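Local structure of cytochrome c-552 (Thiobacillus ferrooxidans, 1H1O) at residues R55-N59 with Q146-Y150; V111-I116 with N167-Q172. The protein carries electrons in the periplasm as a diheme, high-potential c-type cytochrome of the c4 class. All coordinates share one frame; numbering follows the deposited sequence.

Interaction 1. Residues R55-N59 with Q146-Y150. With HEM (protoporphyrin IX containing Fe), chain D.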
loop_
_atom_site.group_PDB
_atom_site.type_symbol
_atom_site.label_atom_id
_atom_site.label_comp_id
_atom_site.label_asym_id
_atom_site.label_seq_id
_atom_site.Cartn_x
_atom_site.Cartn_y
_atom_site.Cartn_z
ATOM N N ARG A 55 -5.456 -9.399 8.753
ATOM C CA ARG A 55 -4.953 -8.026 8.709
ATOM C C ARG A 55 -5.950 -7.283 9.573
ATOM O O ARG A 55 -7.084 -7.043 9.163
ATOM C CB ARG A 55 -4.949 -7.393 7.314
ATOM C CG ARG A 55 -4.019 -6.174 7.341
ATOM C CD ARG A 55 -4.436 -4.966 6.516
ATOM N NE ARG A 55 -4.003 -5.059 5.137
ATOM C CZ ARG A 55 -3.651 -4.025 4.381
ATOM N NH1 ARG A 55 -3.667 -2.787 4.865
ATOM N NH2 ARG A 55 -3.293 -4.238 3.122
ATOM N N ALA A 56 -5.523 -6.915 10.769
ATOM C CA ALA A 56 -6.412 -6.263 11.703
ATOM C C ALA A 56 -6.066 -4.833 12.062
ATOM O O ALA A 56 -6.426 -4.373 13.142
ATOM C CB ALA A 56 -6.509 -7.116 12.983
ATOM N N ASP A 57 -5.353 -4.116 11.202
ATOM C CA ASP A 57 -5.069 -2.730 11.547
ATOM C C ASP A 57 -6.416 -1.998 11.534
ATOM O O ASP A 57 -7.336 -2.390 10.826
ATOM C CB ASP A 57 -4.102 -2.100 10.543
ATOM C CG ASP A 57 -4.512 -2.339 9.109
ATOM O OD1 ASP A 57 -5.494 -1.725 8.646
ATOM O OD2 ASP A 57 -3.846 -3.152 8.449
ATOM N N GLN A 58 -6.519 -0.941 12.326
ATOM C CA GLN A 58 -7.748 -0.160 12.450
ATOM C C GLN A 58 -8.569 0.106 11.192
ATOM O O GLN A 58 -9.721 -0.300 11.129
ATOM C CB GLN A 58 -7.444 1.172 13.112
ATOM C CG GLN A 58 -8.666 1.843 13.667
ATOM C CD GLN A 58 -8.352 3.215 14.183
ATOM O OE1 GLN A 58 -8.377 4.187 13.430
ATOM N NE2 GLN A 58 -8.032 3.308 15.466
ATOM N N ASN A 59 -7.998 0.795 10.204
ATOM C CA ASN A 59 -8.749 1.090 8.987
ATOM C C ASN A 59 -9.210 -0.164 8.277
ATOM O O ASN A 59 -10.271 -0.177 7.629
ATOM C CB ASN A 59 -7.929 1.960 8.025
ATOM C CG ASN A 59 -7.738 3.373 8.545
ATOM O OD1 ASN A 59 -8.381 3.773 9.517
ATOM N ND2 ASN A 59 -6.858 4.136 7.905
ATOM N N GLN A 146 0.402 5.790 6.754
ATOM C CA GLN A 146 -0.494 5.059 7.641
ATOM C C GLN A 146 -0.082 3.604 7.776
ATOM O O GLN A 146 -0.129 3.031 8.857
ATOM C CB GLN A 146 -1.931 5.117 7.133
ATOM C CG GLN A 146 -2.902 4.380 8.047
ATOM C CD GLN A 146 -2.826 4.901 9.478
ATOM O OE1 GLN A 146 -2.074 4.383 10.317
ATOM N NE2 GLN A 146 -3.589 5.948 9.756
ATOM N N GLN A 147 0.299 2.989 6.669
ATOM C CA GLN A 147 0.696 1.599 6.741
ATOM C C GLN A 147 2.045 1.460 7.461
ATOM O O GLN A 147 2.241 0.536 8.226
ATOM C CB GLN A 147 0.726 0.997 5.343
ATOM C CG GLN A 147 -0.632 1.109 4.652
ATOM C CD GLN A 147 -1.742 0.563 5.521
ATOM O OE1 GLN A 147 -2.807 1.184 5.674
ATOM N NE2 GLN A 147 -1.502 -0.599 6.109
ATOM N N LEU A 148 2.964 2.390 7.237
ATOM C CA LEU A 148 4.239 2.307 7.913
ATOM C C LEU A 148 3.990 2.459 9.413
ATOM O O LEU A 148 4.653 1.834 10.235
ATOM C CB LEU A 148 5.186 3.386 7.384
ATOM C CG LEU A 148 5.690 3.039 5.982
ATOM C CD1 LEU A 148 6.581 4.160 5.458
ATOM C CD2 LEU A 148 6.441 1.697 6.038
ATOM N N THR A 149 3.008 3.277 9.765
ATOM C CA THR A 149 2.666 3.478 11.163
ATOM C C THR A 149 2.127 2.164 11.741
ATOM O O THR A 149 2.507 1.747 12.840
ATOM C CB THR A 149 1.609 4.572 11.292
ATOM O OG1 THR A 149 2.120 5.773 10.706
ATOM C CG2 THR A 149 1.269 4.837 12.764
ATOM N N TYR A 150 1.244 1.511 10.988
ATOM C CA TYR A 150 0.644 0.241 11.412
ATOM C C TYR A 150 1.709 -0.856 11.546
ATOM O O TYR A 150 1.638 -1.704 12.432
ATOM C CB TYR A 150 -0.407 -0.211 10.394
ATOM C CG TYR A 150 -1.734 0.532 10.416
ATOM C CD1 TYR A 150 -2.474 0.669 9.246
ATOM C CD2 TYR A 150 -2.283 1.033 11.602
ATOM C CE1 TYR A 150 -3.715 1.273 9.238
ATOM C CE2 TYR A 150 -3.543 1.650 11.610
ATOM C CZ TYR A 150 -4.254 1.764 10.416
ATOM O OH TYR A 150 -5.499 2.360 10.349
HETATM C CHA HEM D . -7.712 -1.336 1.445
HETATM C CHB HEM D . -9.819 -4.166 -1.811
HETATM C CHC HEM D . -14.014 -1.949 -0.964
HETATM C CHD HEM D . -11.912 0.935 2.177
HETATM C C1A HEM D . -7.903 -2.320 0.473
HETATM C C2A HEM D . -6.889 -3.229 -0.020
HETATM C C3A HEM D . -7.486 -4.028 -0.947
HETATM C C4A HEM D . -8.866 -3.594 -1.003
HETATM C CMA HEM D . -6.909 -5.152 -1.771
HETATM C CAA HEM D . -5.450 -3.257 0.437
HETATM C CBA HEM D . -4.515 -2.433 -0.476
HETATM C CGA HEM D . -3.159 -2.401 -0.075
HETATM O O1A HEM D . -2.418 -1.577 -0.720
HETATM O O2A HEM D . -2.682 -3.103 0.840
HETATM C C1B HEM D . -11.150 -3.800 -1.856
HETATM C C2B HEM D . -12.119 -4.468 -2.691
HETATM C C3B HEM D . -13.316 -3.866 -2.436
HETATM C C4B HEM D . -13.050 -2.811 -1.472
HETATM C CMB HEM D . -11.783 -5.621 -3.618
HETATM C CAB HEM D . -14.683 -4.178 -2.989
HETATM C CBB HEM D . -15.204 -5.606 -2.668
HETATM C C1C HEM D . -13.815 -0.962 -0.047
HETATM C C2C HEM D . -14.846 -0.091 0.462
HETATM C C3C HEM D . -14.227 0.715 1.361
HETATM C C4C HEM D . -12.857 0.347 1.381
HETATM C CMC HEM D . -16.283 -0.164 0.023
HETATM C CAC HEM D . -14.813 1.829 2.246
HETATM C CBC HEM D . -15.983 1.352 3.158
HETATM C C1D HEM D . -10.574 0.579 2.256
HETATM C C2D HEM D . -9.631 1.218 3.152
HETATM C C3D HEM D . -8.471 0.562 2.962
HETATM C C4D HEM D . -8.693 -0.449 1.929
HETATM C CMD HEM D . -9.978 2.350 4.089
HETATM C CAD HEM D . -7.163 0.741 3.654
HETATM C CBD HEM D . -7.389 0.018 5.083
HETATM C CGD HEM D . -6.245 -0.419 5.765
HETATM O O1D HEM D . -5.376 0.417 6.079
HETATM O O2D HEM D . -6.096 -1.628 6.107
HETATM N NA HEM D . -9.096 -2.550 -0.131
HETATM N NB HEM D . -11.723 -2.786 -1.113
HETATM N NC HEM D . -12.592 -0.673 0.530
HETATM N ND HEM D . -9.988 -0.421 1.524
HETATM FE FE HEM D . -10.849 -1.577 0.188
HETATM O O HOH W 1 -5.922 4.105 12.108
HETATM O O HOH W 2 -6.004 7.016 9.393
#
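Asn59 N donates to Tyr150 OH at 3.0 Å, with an N-H...O angle of 159°. A water also contacts this hydroxyl and links weakly to Gln58 OE1. The Asn59 side chain crosses the tyrosine at about a right angle, its amide turned nearly perpendicular to the ring, with CG 3.0 Å from Tyr150 OH. Both faces of the aromatic ring are occupied. Over the centre of one lies the Asp57 methylene, CB 3.4 Å from the Tyr150 ring centroid in a CH-pi contact, while Gln146 OE1 stands over the other. The first torsion of Asp57 (chi1 49°) puts CG beside the CD1-CE1 side of the ring, and with chi2 at 73° the carboxylate stacks nearly parallel to it. Asp57 OD1 comes within 2.6 Å of heme O2D, and the same oxygen caps the following helix by accepting from Gly60 N. Arg55 serves the other propionate: Arg55 NH2 donates to heme O2A at 2.6 Å, the acceptor lying in the guanidinium plane, and its positive charge probably offsets that of the acid groups around it. Tyr42 and Tyr50 add their hydroxyls to the grip on this heme. The Gln147 side chain comes within about 4 Å of the second heme at its nearest atoms. The contact thus joins the two cytochrome c domains at the propionate edge of the first heme, where the loop leading into helix 58-63 meets the side of helix 141-153, with Arg55 reaching back against helix 40-51.

Interaction 2. Residues V111-I116 with N167-Q172; sequences VTNEQI and NITVAQ
Polar contacts lead here, with Glu114 and Gln172 reaching toward each other from opposite directions. Gln172 NE2 donates to Glu114 OE2 at 2.5 Å, a very short bond whose exact length is doubtful; the amide and carboxylate planes are nearly parallel, 8° apart, but offset, so NE2 arrives from off the carboxylate plane. Gln172 OE1 turns back on its own segment and accepts from Thr169 N at 3.0 Å and 172°, while Gln172 N donates to Thr169 OG1. Extended at chi2 (164°), the glutamine spans from helix 170-182 to Glu114, and one amide serves both partners. Replacing Gln172 by an alanine is likely to leave the Glu114 carboxylate without its amide partner and Thr169 N without its acceptor. A water bridges the backbones, donating weakly to Gln115 O and accepting from Asn167 N at 2.8 Å. Van der Waals contacts complete the interface: the Ile116 CD1 methyl packs against the same amide, 3.0 Å from Gln172 OE1, Asn167 CB rests 3.3 Å from Glu114 O, and Ile116 CG2 meets Ile168 CG1 at 4.4 Å. Within 111-116, Val111 O takes Ile116 N and Glu114 N from opposite faces of its plane. Two local motifs therefore face each other, a G1 beta bulge at Gln115 and Ile116 and a capping box starting helix 170-182, with Ile116 and Ile168 forming part of the second heme's pocket.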
loop_
_atom_site.group_PDB
_atom_site.type_symbol
_atom_site.label_atom_id
_atom_site.label_comp_id
_atom_site.label_asym_id
_atom_site.label_seq_id
_atom_site.Cartn_x
_atom_site.Cartn_y
_atom_site.Cartn_z
ATOM N N VAL A 111 19.119 3.209 5.100
ATOM C CA VAL A 111 19.990 3.994 5.977
ATOM C C VAL A 111 20.688 3.001 6.900
ATOM O O VAL A 111 20.118 2.531 7.877
ATOM C CB VAL A 111 19.209 4.996 6.828
ATOM C CG1 VAL A 111 20.177 5.776 7.693
ATOM C CG2 VAL A 111 18.421 5.943 5.933
ATOM N N THR A 112 21.931 2.692 6.567
ATOM C CA THR A 112 22.713 1.732 7.323
ATOM C C THR A 112 22.795 1.898 8.830
ATOM O O THR A 112 22.389 0.998 9.569
ATOM C CB THR A 112 24.137 1.653 6.780
ATOM O OG1 THR A 112 24.089 1.360 5.378
ATOM C CG2 THR A 112 24.898 0.560 7.488
ATOM N N ASN A 113 23.322 3.027 9.295
ATOM C CA ASN A 113 23.474 3.224 10.737
ATOM C C ASN A 113 22.163 3.239 11.502
ATOM O O ASN A 113 22.145 3.084 12.723
ATOM C CB ASN A 113 24.277 4.502 11.033
ATOM C CG ASN A 113 23.689 5.732 10.381
ATOM O OD1 ASN A 113 24.414 6.664 10.021
ATOM N ND2 ASN A 113 22.371 5.751 10.229
ATOM N N GLU A 114 21.060 3.413 10.787
ATOM C CA GLU A 114 19.754 3.435 11.427
ATOM C C GLU A 114 19.086 2.087 11.229
ATOM O O GLU A 114 17.963 1.848 11.692
ATOM C CB GLU A 114 18.898 4.545 10.825
ATOM C CG GLU A 114 18.478 5.583 11.843
ATOM C CD GLU A 114 17.745 6.748 11.220
ATOM O OE1 GLU A 114 18.417 7.656 10.689
ATOM O OE2 GLU A 114 16.496 6.744 11.256
ATOM N N GLN A 115 19.805 1.209 10.541
ATOM C CA GLN A 115 19.338 -0.132 10.247
ATOM C C GLN A 115 18.005 -0.153 9.514
ATOM O O GLN A 115 17.128 -0.965 9.797
ATOM C CB GLN A 115 19.282 -0.953 11.533
ATOM C CG GLN A 115 20.678 -1.252 12.076
ATOM C CD GLN A 115 20.660 -1.890 13.440
ATOM O OE1 GLN A 115 19.951 -2.867 13.674
ATOM N NE2 GLN A 115 21.451 -1.345 14.354
ATOM N N ILE A 116 17.870 0.763 8.562
ATOM C CA ILE A 116 16.682 0.845 7.731
ATOM C C ILE A 116 17.052 0.185 6.414
ATOM O O ILE A 116 17.920 0.671 5.690
ATOM C CB ILE A 116 16.290 2.299 7.474
ATOM C CG1 ILE A 116 15.945 2.966 8.806
ATOM C CG2 ILE A 116 15.091 2.359 6.525
ATOM C CD1 ILE A 116 15.494 4.411 8.675
ATOM N N ASN A 167 12.657 0.581 12.854
ATOM C CA ASN A 167 13.440 1.788 13.056
ATOM C C ASN A 167 13.042 3.009 12.249
ATOM O O ASN A 167 13.663 4.054 12.377
ATOM C CB ASN A 167 14.910 1.486 12.782
ATOM C CG ASN A 167 15.403 0.324 13.581
ATOM O OD1 ASN A 167 16.078 -0.558 13.057
ATOM N ND2 ASN A 167 15.069 0.307 14.857
ATOM N N ILE A 168 12.017 2.898 11.424
ATOM C CA ILE A 168 11.618 4.049 10.639
ATOM C C ILE A 168 10.934 5.080 11.519
ATOM O O ILE A 168 10.019 4.755 12.275
ATOM C CB ILE A 168 10.660 3.648 9.503
ATOM C CG1 ILE A 168 11.297 2.538 8.661
ATOM C CG2 ILE A 168 10.362 4.861 8.619
ATOM C CD1 ILE A 168 10.329 1.878 7.672
ATOM N N THR A 169 11.395 6.321 11.434
ATOM C CA THR A 169 10.787 7.397 12.206
ATOM C C THR A 169 9.641 7.993 11.368
ATOM O O THR A 169 9.544 7.761 10.151
ATOM C CB THR A 169 11.776 8.538 12.482
ATOM O OG1 THR A 169 12.139 9.133 11.228
ATOM C CG2 THR A 169 13.043 8.029 13.194
ATOM N N VAL A 170 8.784 8.764 12.029
ATOM C CA VAL A 170 7.662 9.413 11.363
ATOM C C VAL A 170 8.199 10.299 10.244
ATOM O O VAL A 170 7.647 10.331 9.148
ATOM C CB VAL A 170 6.862 10.290 12.344
ATOM C CG1 VAL A 170 5.821 11.087 11.587
ATOM C CG2 VAL A 170 6.194 9.419 13.395
ATOM N N ALA A 171 9.287 11.008 10.525
ATOM C CA ALA A 171 9.888 11.884 9.535
ATOM C C ALA A 171 10.283 11.126 8.259
ATOM O O ALA A 171 9.995 11.585 7.152
ATOM C CB ALA A 171 11.087 12.574 10.126
ATOM N N GLN A 172 10.940 9.975 8.410
ATOM C CA GLN A 172 11.358 9.176 7.264
ATOM C C GLN A 172 10.145 8.564 6.562
ATOM O O GLN A 172 10.129 8.445 5.331
ATOM C CB GLN A 172 12.321 8.077 7.709
ATOM C CG GLN A 172 13.631 8.613 8.288
ATOM C CD GLN A 172 14.411 7.561 9.074
ATOM O OE1 GLN A 172 13.828 6.658 9.678
ATOM N NE2 GLN A 172 15.737 7.692 9.086
HETATM O O HOH W 3 13.965 -0.667 10.701
#

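How the interactions relate
From the N terminus, the chain first passes 55-59 in the first cytochrome c domain, then 111-116, 146-150 and 167-172 in the second. Interaction 1 closes a long loop that spans both domains, with 86 residues between its segments; interaction 2 closes a shorter one of 50 residues within the second domain. The loops cross, since 111-116 lies inside the first and 167-172 beyond its end. One ties domain to domain beside the first heme, the other joins the loop after helix 100-109 to the start of the C-terminal helix. They lie about 19 Å apart, centre to centre, yet they meet where Leu148 CD2 packs 4.2 Å from Ile168 CD1, both residues lining the second heme's pocket.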